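Local atomic coordinates of CENP-V/GFA domain-containing protein (Rhodobacter sphaeroides 2.4.1, PDB entry 3FAC), a protein that is of unknown function but belongs to the Gfa family, and so probably binds zinc and may act as a carbon-sulfur lyase. Residues C73-H78 against V92-G97; C7-I12 against A52-L57; A21-C26 against R101-V106. All coordinates share one frame; numbering follows the deposited sequence.

Contact 1: residues C73-H78 against V92-G97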
loop_
_atom_site.group_PDB
_atom_site.type_symbol
_atom_site.label_atom_id
_atom_site.label_comp_id
_atom_site.label_asym_id
_atom_site.label_seq_id
_atom_site.Cartn_x
_atom_site.Cartn_y
_atom_site.Cartn_z
ATOM N N CYS A 73 7.157 7.313 -10.781
ATOM C CA CYS A 73 6.377 6.323 -11.509
ATOM C C CYS A 73 4.890 6.356 -11.145
ATOM O O CYS A 73 4.067 5.680 -11.769
ATOM C CB CYS A 73 6.966 4.924 -11.282
ATOM S SG CYS A 73 7.238 4.468 -9.554
ATOM N N GLY A 74 4.549 7.148 -10.136
ATOM C CA GLY A 74 3.161 7.268 -9.724
ATOM C C GLY A 74 2.581 6.042 -9.046
ATOM O O GLY A 74 1.380 5.991 -8.786
ATOM N N ILE A 75 3.426 5.059 -8.740
ATOM C CA ILE A 75 2.962 3.830 -8.101
ATOM C C ILE A 75 2.646 3.958 -6.614
ATOM O O ILE A 75 3.475 4.392 -5.816
ATOM C CB ILE A 75 3.987 2.691 -8.278
ATOM C CG1 ILE A 75 4.168 2.380 -9.767
ATOM C CG2 ILE A 75 3.536 1.457 -7.500
ATOM C CD1 ILE A 75 2.874 1.997 -10.486
ATOM N N TYR A 76 1.432 3.566 -6.253
ATOM C CA TYR A 76 0.978 3.602 -4.867
ATOM C C TYR A 76 1.705 2.528 -4.049
ATOM O O TYR A 76 1.570 1.336 -4.321
ATOM C CB TYR A 76 -0.538 3.366 -4.837
ATOM C CG TYR A 76 -1.062 2.619 -3.630
ATOM C CD1 TYR A 76 -0.987 3.170 -2.348
ATOM C CD2 TYR A 76 -1.686 1.379 -3.781
ATOM C CE1 TYR A 76 -1.527 2.504 -1.245
ATOM C CE2 TYR A 76 -2.230 0.705 -2.689
ATOM C CZ TYR A 76 -2.150 1.273 -1.425
ATOM O OH TYR A 76 -2.717 0.619 -0.350
ATOM N N THR A 77 2.469 2.956 -3.050
ATOM C CA THR A 77 3.213 2.027 -2.202
ATOM C C THR A 77 2.399 1.542 -1.004
ATOM O O THR A 77 2.089 0.354 -0.889
ATOM C CB THR A 77 4.519 2.670 -1.661
ATOM O OG1 THR A 77 4.208 3.904 -1.005
ATOM C CG2 THR A 77 5.503 2.938 -2.789
ATOM N N HIS A 78 2.058 2.468 -0.114
ATOM C CA HIS A 78 1.303 2.138 1.091
ATOM C C HIS A 78 0.523 3.348 1.598
ATOM O O HIS A 78 0.683 4.457 1.089
ATOM C CB HIS A 78 2.260 1.678 2.191
ATOM C CG HIS A 78 3.196 2.751 2.657
ATOM N ND1 HIS A 78 4.143 3.322 1.835
ATOM C CD2 HIS A 78 3.307 3.380 3.851
ATOM C CE1 HIS A 78 4.798 4.256 2.501
ATOM N NE2 HIS A 78 4.309 4.312 3.727
ATOM N N VAL A 92 0.085 -4.912 -2.672
ATOM C CA VAL A 92 0.636 -6.260 -2.835
ATOM C C VAL A 92 1.519 -6.405 -4.079
ATOM O O VAL A 92 2.486 -7.164 -4.078
ATOM C CB VAL A 92 -0.491 -7.340 -2.915
ATOM C CG1 VAL A 92 -1.422 -7.227 -1.713
ATOM C CG2 VAL A 92 -1.270 -7.197 -4.214
ATOM N N ALA A 93 1.187 -5.668 -5.134
ATOM C CA ALA A 93 1.940 -5.744 -6.375
ATOM C C ALA A 93 3.367 -5.211 -6.286
ATOM O O ALA A 93 4.188 -5.495 -7.154
ATOM C CB ALA A 93 1.187 -5.026 -7.478
ATOM N N ILE A 94 3.677 -4.432 -5.257
ATOM C CA ILE A 94 5.042 -3.927 -5.135
ATOM C C ILE A 94 5.918 -4.925 -4.368
ATOM O O ILE A 94 7.148 -4.859 -4.425
ATOM C CB ILE A 94 5.108 -2.537 -4.422
ATOM C CG1 ILE A 94 4.739 -2.668 -2.944
ATOM C CG2 ILE A 94 4.181 -1.551 -5.115
ATOM C CD1 ILE A 94 5.081 -1.430 -2.130
ATOM N N LEU A 95 5.278 -5.848 -3.655
ATOM C CA LEU A 95 5.992 -6.862 -2.880
ATOM C C LEU A 95 6.764 -7.800 -3.804
ATOM O O LEU A 95 6.198 -8.374 -4.736
ATOM C CB LEU A 95 5.004 -7.670 -2.029
ATOM C CG LEU A 95 4.127 -6.871 -1.058
ATOM C CD1 LEU A 95 3.200 -7.824 -0.339
ATOM C CD2 LEU A 95 4.991 -6.105 -0.060
ATOM N N GLU A 96 8.058 -7.946 -3.533
ATOM C CA GLU A 96 8.940 -8.788 -4.331
ATOM C C GLU A 96 8.444 -10.223 -4.431
ATOM O O GLU A 96 8.131 -10.854 -3.421
ATOM C CB GLU A 96 10.358 -8.758 -3.745
ATOM C CG GLU A 96 11.362 -9.665 -4.447
ATOM C CD GLU A 96 12.808 -9.292 -4.143
ATOM O OE1 GLU A 96 13.310 -8.318 -4.749
ATOM O OE2 GLU A 96 13.442 -9.965 -3.298
ATOM N N GLY A 97 8.361 -10.722 -5.663
ATOM C CA GLY A 97 7.913 -12.082 -5.900
ATOM C C GLY A 97 6.407 -12.269 -5.898
ATOM O O GLY A 97 5.920 -13.402 -5.890
#

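Contact 2: residues C7-I12 against A52-L57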
loop_
_atom_site.group_PDB
_atom_site.type_symbol
_atom_site.label_atom_id
_atom_site.label_comp_id
_atom_site.label_asym_id
_atom_site.label_seq_id
_atom_site.Cartn_x
_atom_site.Cartn_y
_atom_site.Cartn_z
ATOM N N CYS A 7 9.652 2.743 -10.670
ATOM C CA CYS A 7 10.860 3.547 -10.888
ATOM C C CYS A 7 12.020 2.949 -10.100
ATOM O O CYS A 7 13.186 3.066 -10.494
ATOM C CB CYS A 7 10.637 5.001 -10.424
ATOM S SG CYS A 7 9.626 5.185 -8.894
ATOM N N GLY A 8 11.687 2.303 -8.985
ATOM C CA GLY A 8 12.701 1.703 -8.139
ATOM C C GLY A 8 13.239 2.724 -7.154
ATOM O O GLY A 8 14.127 2.428 -6.353
ATOM N N ALA A 9 12.691 3.934 -7.218
ATOM C CA ALA A 9 13.103 5.019 -6.335
ATOM C C ALA A 9 12.737 4.742 -4.879
ATOM O O ALA A 9 13.464 5.120 -3.964
ATOM C CB ALA A 9 12.456 6.333 -6.787
ATOM N N VAL A 10 11.609 4.074 -4.669
ATOM C CA VAL A 10 11.148 3.791 -3.316
ATOM C C VAL A 10 11.247 2.315 -2.926
ATOM O O VAL A 10 10.886 1.428 -3.702
ATOM C CB VAL A 10 9.678 4.232 -3.143
ATOM C CG1 VAL A 10 9.321 4.277 -1.675
ATOM C CG2 VAL A 10 9.450 5.583 -3.798
ATOM N N GLU A 11 11.746 2.059 -1.721
ATOM C CA GLU A 11 11.843 0.696 -1.217
ATOM C C GLU A 11 11.421 0.624 0.240
ATOM O O GLU A 11 11.944 1.350 1.084
ATOM C CB GLU A 11 13.262 0.133 -1.336
ATOM C CG GLU A 11 13.338 -1.306 -0.818
ATOM C CD GLU A 11 14.701 -1.948 -0.986
ATOM O OE1 GLU A 11 15.243 -1.912 -2.111
ATOM O OE2 GLU A 11 15.221 -2.507 0.006
ATOM N N ILE A 12 10.473 -0.253 0.533
ATOM C CA ILE A 12 10.013 -0.416 1.899
ATOM C C ILE A 12 10.417 -1.788 2.426
ATOM O O ILE A 12 10.875 -2.651 1.672
ATOM C CB ILE A 12 8.480 -0.266 2.000
ATOM C CG1 ILE A 12 7.789 -1.300 1.112
ATOM C CG2 ILE A 12 8.067 1.138 1.591
ATOM C CD1 ILE A 12 6.283 -1.337 1.280
ATOM N N ALA A 52 12.301 8.030 0.590
ATOM C CA ALA A 52 11.371 8.797 1.414
ATOM C C ALA A 52 11.141 10.192 0.832
ATOM O O ALA A 52 10.052 10.747 0.946
ATOM C CB ALA A 52 11.903 8.904 2.837
ATOM N N GLU A 53 12.167 10.750 0.197
ATOM C CA GLU A 53 12.070 12.081 -0.391
ATOM C C GLU A 53 11.357 12.088 -1.741
ATOM O O GLU A 53 10.991 13.149 -2.246
ATOM C CB GLU A 53 13.464 12.681 -0.578
ATOM C CG GLU A 53 14.242 12.076 -1.740
ATOM C CD GLU A 53 15.051 10.851 -1.350
ATOM O OE1 GLU A 53 14.623 10.105 -0.439
ATOM O OE2 GLU A 53 16.112 10.630 -1.972
ATOM N N ASN A 54 11.163 10.909 -2.322
ATOM C CA ASN A 54 10.519 10.797 -3.627
ATOM C C ASN A 54 9.056 10.380 -3.534
ATOM O O ASN A 54 8.404 10.144 -4.550
ATOM C CB ASN A 54 11.298 9.806 -4.496
ATOM C CG ASN A 54 11.014 9.973 -5.973
ATOM O OD1 ASN A 54 10.154 9.295 -6.536
ATOM N ND2 ASN A 54 11.734 10.889 -6.609
ATOM N N LEU A 55 8.539 10.293 -2.312
ATOM C CA LEU A 55 7.148 9.914 -2.106
ATOM C C LEU A 55 6.237 11.118 -1.931
ATOM O O LEU A 55 6.630 12.129 -1.357
ATOM C CB LEU A 55 7.014 9.006 -0.883
ATOM C CG LEU A 55 7.295 7.516 -1.086
ATOM C CD1 LEU A 55 7.172 6.800 0.257
ATOM C CD2 LEU A 55 6.309 6.928 -2.103
ATOM N N THR A 56 5.012 11.005 -2.435
ATOM C CA THR A 56 4.040 12.080 -2.314
ATOM C C THR A 56 2.935 11.693 -1.344
ATOM O O THR A 56 2.451 10.558 -1.343
ATOM C CB THR A 56 3.410 12.431 -3.667
ATOM O OG1 THR A 56 4.430 12.912 -4.555
ATOM C CG2 THR A 56 2.349 13.514 -3.489
ATOM N N LEU A 57 2.541 12.647 -0.514
ATOM C CA LEU A 57 1.500 12.425 0.475
ATOM C C LEU A 57 0.182 13.008 -0.004
ATOM O O LEU A 57 0.125 14.147 -0.472
ATOM C CB LEU A 57 1.899 13.076 1.799
ATOM C CG LEU A 57 0.821 13.186 2.875
ATOM C CD1 LEU A 57 0.367 11.793 3.312
ATOM C CD2 LEU A 57 1.379 13.963 4.048
#

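Contact 3: residues A21-C26 against R101-V106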
loop_
_atom_site.group_PDB
_atom_site.type_symbol
_atom_site.label_atom_id
_atom_site.label_comp_id
_atom_site.label_asym_id
_atom_site.label_seq_id
_atom_site.Cartn_x
_atom_site.Cartn_y
_atom_site.Cartn_z
ATOM N N ALA A 21 -4.074 -13.513 3.197
ATOM C CA ALA A 21 -5.372 -14.091 3.506
ATOM C C ALA A 21 -6.523 -13.091 3.444
ATOM O O ALA A 21 -7.639 -13.453 3.072
ATOM C CB ALA A 21 -5.327 -14.740 4.881
ATOM N N ASP A 22 -6.255 -11.838 3.798
ATOM C CA ASP A 22 -7.302 -10.822 3.793
ATOM C C ASP A 22 -7.108 -9.675 2.807
ATOM O O ASP A 22 -7.546 -8.554 3.066
ATOM C CB ASP A 22 -7.480 -10.253 5.204
ATOM C CG ASP A 22 -6.175 -9.766 5.805
ATOM O OD1 ASP A 22 -5.519 -8.894 5.190
ATOM O OD2 ASP A 22 -5.805 -10.256 6.893
ATOM N N ALA A 23 -6.466 -9.950 1.676
ATOM C CA ALA A 23 -6.245 -8.921 0.663
ATOM C C ALA A 23 -7.585 -8.541 0.033
ATOM O O ALA A 23 -8.184 -9.331 -0.695
ATOM C CB ALA A 23 -5.288 -9.433 -0.403
ATOM N N ARG A 24 -8.048 -7.327 0.318
ATOM C CA ARG A 24 -9.326 -6.852 -0.205
ATOM C C ARG A 24 -9.158 -5.727 -1.228
ATOM O O ARG A 24 -8.095 -5.580 -1.832
ATOM C CB ARG A 24 -10.214 -6.379 0.952
ATOM C CG ARG A 24 -10.365 -7.407 2.067
ATOM C CD ARG A 24 -11.267 -6.906 3.188
ATOM N NE ARG A 24 -12.650 -6.736 2.749
ATOM C CZ ARG A 24 -13.644 -6.336 3.537
ATOM N NH1 ARG A 24 -13.414 -6.060 4.815
ATOM N NH2 ARG A 24 -14.872 -6.211 3.048
ATOM N N ARG A 25 -10.209 -4.930 -1.407
ATOM C CA ARG A 25 -10.187 -3.829 -2.367
ATOM C C ARG A 25 -11.238 -2.760 -2.063
ATOM O O ARG A 25 -12.398 -2.912 -2.438
ATOM C CB ARG A 25 -10.430 -4.382 -3.774
ATOM C CG ARG A 25 -9.237 -4.321 -4.710
ATOM C CD ARG A 25 -9.433 -5.273 -5.881
ATOM N NE ARG A 25 -8.456 -5.067 -6.947
ATOM C CZ ARG A 25 -8.094 -6.005 -7.819
ATOM N NH1 ARG A 25 -8.621 -7.218 -7.748
ATOM N NH2 ARG A 25 -7.208 -5.728 -8.763
ATOM N N CYS A 26 -10.840 -1.684 -1.387
ATOM C CA CYS A 26 -11.774 -0.603 -1.073
ATOM C C CYS A 26 -12.296 -0.079 -2.406
ATOM O O CYS A 26 -11.533 0.074 -3.358
ATOM C CB CYS A 26 -11.054 0.513 -0.297
ATOM S SG CYS A 26 -11.972 2.089 -0.038
ATOM N N ARG A 101 -2.008 -11.362 -10.085
ATOM C CA ARG A 101 -2.845 -12.318 -10.800
ATOM C C ARG A 101 -2.960 -13.641 -10.037
ATOM O O ARG A 101 -4.036 -14.234 -9.963
ATOM C CB ARG A 101 -2.265 -12.588 -12.193
ATOM C CG ARG A 101 -2.987 -13.677 -12.976
ATOM C CD ARG A 101 -1.994 -14.527 -13.745
ATOM N NE ARG A 101 -1.320 -13.793 -14.815
ATOM C CZ ARG A 101 -1.811 -13.642 -16.041
ATOM N NH1 ARG A 101 -2.985 -14.173 -16.359
ATOM N NH2 ARG A 101 -1.124 -12.965 -16.952
ATOM N N ASP A 102 -1.847 -14.094 -9.466
ATOM C CA ASP A 102 -1.820 -15.353 -8.733
ATOM C C ASP A 102 -2.707 -15.380 -7.493
ATOM O O ASP A 102 -2.935 -16.443 -6.919
ATOM C CB ASP A 102 -0.380 -15.709 -8.351
ATOM C CG ASP A 102 0.513 -15.894 -9.562
ATOM O OD1 ASP A 102 0.124 -16.657 -10.472
ATOM O OD2 ASP A 102 1.603 -15.285 -9.611
ATOM N N LEU A 103 -3.207 -14.223 -7.073
ATOM C CA LEU A 103 -4.078 -14.175 -5.904
ATOM C C LEU A 103 -5.512 -14.530 -6.289
ATOM O O LEU A 103 -6.359 -14.751 -5.423
ATOM C CB LEU A 103 -4.055 -12.784 -5.262
ATOM C CG LEU A 103 -2.800 -12.335 -4.501
ATOM C CD1 LEU A 103 -2.994 -10.918 -3.976
ATOM C CD2 LEU A 103 -2.532 -13.286 -3.348
ATOM N N GLY A 104 -5.776 -14.593 -7.592
ATOM C CA GLY A 104 -7.111 -14.912 -8.060
ATOM C C GLY A 104 -8.107 -13.848 -7.633
ATOM O O GLY A 104 -7.715 -12.755 -7.223
ATOM N N GLU A 105 -9.395 -14.160 -7.727
ATOM C CA GLU A 105 -10.431 -13.213 -7.337
ATOM C C GLU A 105 -10.234 -12.768 -5.890
ATOM O O GLU A 105 -9.776 -13.540 -5.050
ATOM C CB GLU A 105 -11.816 -13.847 -7.501
ATOM C CG GLU A 105 -12.963 -13.040 -6.893
ATOM C CD GLU A 105 -13.197 -11.707 -7.588
ATOM O OE1 GLU A 105 -13.573 -11.711 -8.782
ATOM O OE2 GLU A 105 -13.008 -10.652 -6.940
ATOM N N VAL A 106 -10.568 -11.512 -5.616
ATOM C CA VAL A 106 -10.451 -10.949 -4.275
ATOM C C VAL A 106 -11.623 -10.006 -4.042
ATOM O O VAL A 106 -11.999 -9.237 -4.924
ATOM C CB VAL A 106 -9.130 -10.169 -4.091
ATOM C CG1 VAL A 106 -7.950 -11.124 -4.170
ATOM C CG2 VAL A 106 -9.009 -9.085 -5.147
#

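Contact 1: residues C73-H78 against V92-G97
Ile94 reaches across to the chain between Ile75 and Thr77, and its two branches divide the contact. The apolar part begins with its CG2 methyl, which lies 3.9 Å from CG2 of Ile75 as the two isoleucine side chains slide past each other in opposite directions. With CG1 held between the backbone N and the carbonyl carbon (chi1 69°) and chi2 extended, the other branch of Ile94 carries CD1 to Thr77, where it lies 4.2 Å from CB.

A second set of contacts sets methyl groups against the backbone. Ile94 CD1 is 3.7 Å from the carbonyl O of Thr77, and Ile94 CG2 is 4.0 Å from that of Tyr76. Neither carbonyl finds a hydrogen-bond donor in 92-97, but the Tyr76 oxygen is bonded to the side chain of Asn91.

No hydrogen bond crosses between the segments. Within the first, Thr77 OG1 and His78 ND1 share a hydrogen bond of 2.9 Å, which fixes the imidazole beside the threonine, while Trp68 stacks on the same ring. On the partner segment, Leu95 N donates to Val92 O at 3.1 Å and rounds off a short turn.

In this fold, of the beta-tent clan, the loop leaving strand 87-91 folds back over residues 75-77, which run into strand 76-80, the neighbour of 87-91 in the larger sheet, and Ile94 also meets Ile12 of the smaller sheet.

Contact 2: residues C7-I12 against A52-L57
The carboxamide of Asn54 turns a flat side to Ala9, whose CB methyl stands over that face, 3.8 Å from OD1. Asn54 CG lies anti to the backbone N (chi1 -160°), and chi2 of -94° swings the amide plane round so that it is the face, and not the end of the group, that meets the methyl. The rotation is held from outside the contact: OD1 is hydrogen-bonded to Thr72 OG1, and ND2 also has a partner.

Alongside this pair, Val10 and Leu55 meet at about a right angle, as branched groups fitted into each other. Val10 CG1 is 3.8 Å from Leu55 CD1, and Val10 CG2 is equally far from Leu55 CD2. Leu55 CG sits between them, 3.9 Å from Val10 CG1, so the fork of the leucine is pressed against both methyls of the valine. The same leucine methyls also touch Thr77 and His78, while Val10 also touches Cys5. Cutting Leu55 back to an alanine is likely to open a gap beside both Val10 methyls and remove the leucine's share of the packing on Thr77 and His78.

Backbone polar groups are spent in other directions: Thr56 pairs with Phe69 in the larger sheet and Asn54 with Arg71 just beyond the strand ends, and Glu11 pairs with Arg50 in the smaller sheet. No hydrogen bond spans the two segments. Their chemistry thus implies a join between the turn leading into strand 11-14 and the start of strand 55-58, made by methyl packing, with the one amide that takes part satisfied through Thr72.

Contact 3: residues A21-C26 against R101-V106
Val106 packs against Ala23 and Arg25 where two loops of the beta-tent fold lie together, the one leading from strand 11-14 toward the cysteine-containing turn at Cys26 and the other near the end of the modelled chain. In zinc-binding members of the family such cysteines are metal ligands; here Cys26 is joined to Cys31 in a disulfide.

The rotation of Val106 sorts its methyls. At chi1 -66° CG2 sits between the backbone N and the carbonyl carbon, in the crowded position, and faces Arg25, while CG1 lies near the carbonyl O of Ala23, at 3.9 Å. CB rests 3.6 Å from the same Ala23 oxygen. Arg25 leaves its backbone at an eclipsed chi1 of -111° and then runs extended from CG to NE, crossing Val106 at about a right angle. Its CD lies 3.9 Å from Val106 CG2, and the guanidinium comes obliquely to the same methyl, with NH1 at a tight and perhaps doubtful 3.2 Å. Ile37 touches Ala23, Arg25 and Val106 alike, a shared apolar neighbour.

Leu103 adds a looser touch, its CD1 standing 4.5 Å from Ala23 CB. No hydrogen bond joins the loops. Glu105 curls back on its own backbone instead, where OE2 takes a weak bond of 2.9 Å from Val106 N, bent to 127° at the hydrogen.

From the N terminus, residues 7-12 come first, and contact 2 closes their loop when 52-57 returns, bringing the smaller sheet onto the edge strand of the larger. Within that loop, 21-26 starts a longer one, ended by contact 3 at 101-106, so contacts 2 and 3 cross. Contact 1 opens only after contact 2 has closed and is nested inside contact 3. Contacts 1 and 2 touch through Ile94 CD1 and Ile12 CD1, 3.6 Å apart, and at the sulfurs of Cys7 and Cys73, whose disulfide is doubtful because Cys7 is also joined to Cys5. Contact 3 reaches contact 1 where Leu103 meets Val92, but stays about 14 Å from contact 2, nearest atoms measured.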